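Local coordinates for protein PT26-6P (Thermococcus sp., PDB 2WB7) that is of unknown function but is encoded by an extrachromosomal mobile element of Euryarchaea and carries immunoglobulin-like domains followed by a helical domain, at residues 46-58 with 66-78. Sequence-based numbering, arbitrary orientation.
Sequences GTAGQVLIHIYGP and AFPVQIRLEIPNQ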
loop_
_atom_site.group_PDB
_atom_site.type_symbol
_atom_site.label_atom_id
_atom_site.label_comp_id
_atom_site.label_asym_id
_atom_site.label_seq_id
_atom_site.Cartn_x
_atom_site.Cartn_y
_atom_site.Cartn_z
ATOM N N GLY A 46 30.310 15.300 -15.650
ATOM C CA GLY A 46 30.663 16.317 -16.642
ATOM C C GLY A 46 30.885 15.595 -17.968
ATOM O O GLY A 46 31.374 14.455 -17.979
ATOM N N THR A 47 30.505 16.218 -19.084
ATOM C CA THR A 47 30.615 15.557 -20.392
ATOM C C THR A 47 32.057 15.602 -20.948
ATOM O O THR A 47 32.291 15.443 -22.147
ATOM C CB THR A 47 29.575 16.112 -21.398
ATOM O OG1 THR A 47 29.706 17.539 -21.487
ATOM C CG2 THR A 47 28.144 15.745 -20.947
ATOM N N ALA A 48 33.010 15.812 -20.042
ATOM C CA ALA A 48 34.430 15.662 -20.325
ATOM C C ALA A 48 34.987 14.524 -19.463
ATOM O O ALA A 48 34.324 14.055 -18.532
ATOM C CB ALA A 48 35.160 16.958 -20.023
ATOM N N GLY A 49 36.204 14.080 -19.757
ATOM C CA GLY A 49 36.831 13.038 -18.954
ATOM C C GLY A 49 37.047 11.756 -19.733
ATOM O O GLY A 49 36.302 11.445 -20.667
ATOM N N GLN A 50 38.083 11.012 -19.346
ATOM C CA GLN A 50 38.436 9.757 -19.999
ATOM C C GLN A 50 37.301 8.743 -19.899
ATOM O O GLN A 50 37.418 7.614 -20.385
ATOM C CB GLN A 50 39.700 9.159 -19.365
ATOM C CG GLN A 50 40.933 10.058 -19.379
ATOM C CD GLN A 50 41.044 10.899 -18.120
ATOM O OE1 GLN A 50 40.029 11.326 -17.555
ATOM N NE2 GLN A 50 42.283 11.139 -17.666
ATOM N N VAL A 51 36.220 9.142 -19.232
ATOM C CA VAL A 51 35.047 8.299 -19.059
ATOM C C VAL A 51 33.812 9.192 -18.914
ATOM O O VAL A 51 33.824 10.182 -18.180
ATOM C CB VAL A 51 35.174 7.405 -17.812
ATOM C CG1 VAL A 51 34.036 6.417 -17.759
ATOM C CG2 VAL A 51 36.499 6.687 -17.806
ATOM N N LEU A 52 32.758 8.855 -19.645
ATOM C CA LEU A 52 31.474 9.511 -19.473
ATOM C C LEU A 52 30.678 8.669 -18.487
ATOM O O LEU A 52 30.656 7.441 -18.594
ATOM C CB LEU A 52 30.731 9.629 -20.804
ATOM C CG LEU A 52 31.012 10.875 -21.650
ATOM C CD1 LEU A 52 30.592 12.170 -20.914
ATOM C CD2 LEU A 52 32.479 10.911 -22.042
ATOM N N ILE A 53 30.044 9.318 -17.512
ATOM C CA ILE A 53 29.301 8.599 -16.480
ATOM C C ILE A 53 27.823 8.945 -16.539
ATOM O O ILE A 53 27.461 10.120 -16.515
ATOM C CB ILE A 53 29.832 8.927 -15.070
ATOM C CG1 ILE A 53 31.366 8.863 -15.052
ATOM C CG2 ILE A 53 29.208 7.996 -14.037
ATOM C CD1 ILE A 53 31.995 8.950 -13.663
ATOM N N HIS A 54 26.981 7.915 -16.628
ATOM C CA HIS A 54 25.529 8.069 -16.547
ATOM C C HIS A 54 24.927 7.188 -15.457
ATOM O O HIS A 54 25.304 6.016 -15.299
ATOM C CB HIS A 54 24.883 7.760 -17.890
ATOM C CG HIS A 54 25.301 8.694 -18.981
ATOM N ND1 HIS A 54 24.609 9.849 -19.276
ATOM C CD2 HIS A 54 26.356 8.656 -19.833
ATOM C CE1 HIS A 54 25.215 10.480 -20.267
ATOM N NE2 HIS A 54 26.276 9.777 -20.624
ATOM N N ILE A 55 23.998 7.775 -14.703
ATOM C CA ILE A 55 23.275 7.079 -13.638
ATOM C C ILE A 55 21.790 6.961 -13.971
ATOM O O ILE A 55 21.144 7.946 -14.365
ATOM C CB ILE A 55 23.416 7.810 -12.287
ATOM C CG1 ILE A 55 24.890 8.040 -11.961
ATOM C CG2 ILE A 55 22.740 7.026 -11.177
ATOM C CD1 ILE A 55 25.103 8.932 -10.774
ATOM N N TYR A 56 21.255 5.754 -13.808
ATOM C CA TYR A 56 19.842 5.501 -14.073
ATOM C C TYR A 56 19.132 4.793 -12.919
ATOM O O TYR A 56 19.690 3.888 -12.285
ATOM C CB TYR A 56 19.690 4.639 -15.319
ATOM C CG TYR A 56 20.394 5.167 -16.530
ATOM C CD1 TYR A 56 19.745 6.016 -17.415
ATOM C CD2 TYR A 56 21.704 4.801 -16.804
ATOM C CE1 TYR A 56 20.382 6.502 -18.523
ATOM C CE2 TYR A 56 22.350 5.270 -17.918
ATOM C CZ TYR A 56 21.684 6.124 -18.779
ATOM O OH TYR A 56 22.331 6.605 -19.899
ATOM N N GLY A 57 17.888 5.193 -12.672
ATOM C CA GLY A 57 17.037 4.502 -11.714
ATOM C C GLY A 57 15.588 4.552 -12.159
ATOM O O GLY A 57 15.281 5.139 -13.189
ATOM N N PRO A 58 14.689 3.940 -11.374
ATOM C CA PRO A 58 13.270 3.893 -11.730
ATOM C C PRO A 58 12.701 5.291 -11.901
ATOM O O PRO A 58 13.248 6.248 -11.359
ATOM C CB PRO A 58 12.622 3.208 -10.524
ATOM C CG PRO A 58 13.734 2.470 -9.854
ATOM C CD PRO A 58 14.962 3.298 -10.076
ATOM N N ALA A 66 13.773 0.034 -1.743
ATOM C CA ALA A 66 15.093 -0.070 -2.309
ATOM C C ALA A 66 14.874 -0.146 -3.816
ATOM O O ALA A 66 13.803 -0.545 -4.263
ATOM C CB ALA A 66 15.772 -1.317 -1.789
ATOM N N PHE A 67 15.856 0.248 -4.611
ATOM C CA PHE A 67 15.620 0.316 -6.050
ATOM C C PHE A 67 16.888 0.060 -6.819
ATOM O O PHE A 67 17.976 0.355 -6.333
ATOM C CB PHE A 67 15.047 1.681 -6.423
ATOM C CG PHE A 67 15.842 2.825 -5.888
ATOM C CD1 PHE A 67 16.909 3.342 -6.602
ATOM C CD2 PHE A 67 15.535 3.379 -4.666
ATOM C CE1 PHE A 67 17.649 4.405 -6.100
ATOM C CE2 PHE A 67 16.266 4.436 -4.156
ATOM C CZ PHE A 67 17.325 4.949 -4.872
ATOM N N PRO A 68 16.754 -0.482 -8.033
ATOM C CA PRO A 68 17.946 -0.788 -8.790
ATOM C C PRO A 68 18.516 0.499 -9.348
ATOM O O PRO A 68 17.770 1.365 -9.804
ATOM C CB PRO A 68 17.427 -1.683 -9.927
ATOM C CG PRO A 68 15.951 -1.464 -10.001
ATOM C CD PRO A 68 15.542 -0.539 -8.867
ATOM N N VAL A 69 19.832 0.629 -9.295
ATOM C CA VAL A 69 20.502 1.753 -9.910
ATOM C C VAL A 69 21.448 1.213 -10.949
ATOM O O VAL A 69 22.241 0.314 -10.665
ATOM C CB VAL A 69 21.319 2.572 -8.896
ATOM C CG1 VAL A 69 22.187 3.600 -9.625
ATOM C CG2 VAL A 69 20.405 3.248 -7.904
ATOM N N GLN A 70 21.351 1.752 -12.158
ATOM C CA GLN A 70 22.293 1.424 -13.215
ATOM C C GLN A 70 23.279 2.561 -13.444
ATOM O O GLN A 70 22.906 3.737 -13.512
ATOM C CB GLN A 70 21.558 1.088 -14.508
ATOM C CG GLN A 70 21.359 -0.392 -14.704
ATOM C CD GLN A 70 20.495 -0.707 -15.901
ATOM O OE1 GLN A 70 19.292 -0.479 -15.878
ATOM N NE2 GLN A 70 21.103 -1.248 -16.951
ATOM N N ILE A 71 24.550 2.192 -13.535
ATOM C CA ILE A 71 25.618 3.127 -13.876
ATOM C C ILE A 71 26.251 2.732 -15.211
ATOM O O ILE A 71 26.746 1.622 -15.370
ATOM C CB ILE A 71 26.711 3.120 -12.810
ATOM C CG1 ILE A 71 26.098 3.341 -11.426
ATOM C CG2 ILE A 71 27.758 4.172 -13.130
ATOM C CD1 ILE A 71 26.961 2.782 -10.280
ATOM N N ARG A 72 26.236 3.647 -16.168
ATOM C CA ARG A 72 26.811 3.359 -17.463
ATOM C C ARG A 72 28.081 4.175 -17.739
ATOM O O ARG A 72 28.048 5.410 -17.766
ATOM C CB ARG A 72 25.774 3.598 -18.546
ATOM C CG ARG A 72 26.290 3.414 -19.936
ATOM C CD ARG A 72 25.312 4.022 -20.898
ATOM N NE ARG A 72 25.253 3.272 -22.143
ATOM C CZ ARG A 72 24.549 2.155 -22.303
ATOM N NH1 ARG A 72 23.844 1.663 -21.282
ATOM N NH2 ARG A 72 24.553 1.537 -23.485
ATOM N N LEU A 73 29.191 3.473 -17.954
ATOM C CA LEU A 73 30.478 4.102 -18.229
ATOM C C LEU A 73 30.855 3.989 -19.711
ATOM O O LEU A 73 30.998 2.886 -20.225
ATOM C CB LEU A 73 31.559 3.420 -17.396
ATOM C CG LEU A 73 31.293 3.234 -15.901
ATOM C CD1 LEU A 73 32.519 2.655 -15.219
ATOM C CD2 LEU A 73 30.920 4.555 -15.286
ATOM N N GLU A 74 31.015 5.119 -20.396
ATOM C CA GLU A 74 31.520 5.107 -21.773
ATOM C C GLU A 74 33.006 5.412 -21.844
ATOM O O GLU A 74 33.450 6.471 -21.415
ATOM C CB GLU A 74 30.794 6.132 -22.639
ATOM C CG GLU A 74 29.307 6.213 -22.392
ATOM C CD GLU A 74 28.744 7.602 -22.725
ATOM O OE1 GLU A 74 27.632 7.932 -22.228
ATOM O OE2 GLU A 74 29.431 8.371 -23.455
ATOM N N ILE A 75 33.775 4.480 -22.390
ATOM C CA ILE A 75 35.139 4.781 -22.785
ATOM C C ILE A 75 35.130 5.318 -24.222
ATOM O O ILE A 75 34.884 4.567 -25.162
ATOM C CB ILE A 75 36.039 3.542 -22.699
ATOM C CG1 ILE A 75 35.634 2.649 -21.518
ATOM C CG2 ILE A 75 37.492 3.948 -22.624
ATOM C CD1 ILE A 75 35.721 3.299 -20.181
ATOM N N PRO A 76 35.386 6.628 -24.393
ATOM C CA PRO A 76 35.390 7.172 -25.748
ATOM C C PRO A 76 36.595 6.662 -26.525
ATOM O O PRO A 76 37.628 6.362 -25.928
ATOM C CB PRO A 76 35.509 8.682 -25.534
ATOM C CG PRO A 76 35.936 8.883 -24.116
ATOM C CD PRO A 76 35.903 7.579 -23.395
ATOM N N ASN A 77 36.461 6.554 -27.839
ATOM C CA ASN A 77 37.572 6.128 -28.678
ATOM C C ASN A 77 38.797 7.032 -28.514
ATOM O O ASN A 77 38.666 8.183 -28.120
ATOM C CB ASN A 77 37.135 6.108 -30.141
ATOM C CG ASN A 77 37.780 4.993 -30.916
ATOM O OD1 ASN A 77 38.908 4.587 -30.623
ATOM N ND2 ASN A 77 37.065 4.473 -31.903
ATOM N N GLN A 78 39.987 6.524 -28.829
ATOM C CA GLN A 78 41.200 7.343 -28.744
ATOM C C GLN A 78 41.901 7.529 -30.103
ATOM O O GLN A 78 41.782 6.685 -30.997
ATOM C CB GLN A 78 42.175 6.727 -27.736
ATOM C CG GLN A 78 42.575 7.671 -26.613
ATOM C CD GLN A 78 41.394 8.017 -25.717
ATOM O OE1 GLN A 78 40.731 7.128 -25.169
ATOM N NE2 GLN A 78 41.115 9.307 -25.573
#
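L52, H54 and Y56 each exchange a pair of backbone hydrogen bonds with E74, R72 and Q70, respectively, which fixes the register of strands 52-58 and 66-75; their axes run antiparallel at 160° and approach to 4.6 Å. I53-L73 and I55-I71 fill the non-hydrogen-bonded positions between them. On the face of these isoleucines, I53 lies alongside L73, CG2 to CD2 4.0 Å, while CG2 of I55 meets CG1 of V69 at 3.8 Å. V167 and V169 of strand 163-178 pack over I55 and I53. The opposite face carries L52, H54, Y56, Q70, R72 and E74. With CG beside its backbone N (chi1 -41°) and the chain extended beyond it, E74 brings its carboxylate obliquely against CB and CG of L52. Were E74 shortened to an alanine, L52 CB and CG would probably lose the carboxylate that lies against them. R72 brings CB in plane to the edge of the Y56 ring, 3.9 Å from CE2, and its guanidinium forms a salt bridge with D123 on strand 120-129. An antiparallel hairpin whose apolar face packs on strand 163-178 of another sheet is consistent with the sandwich of an immunoglobulin-like domain.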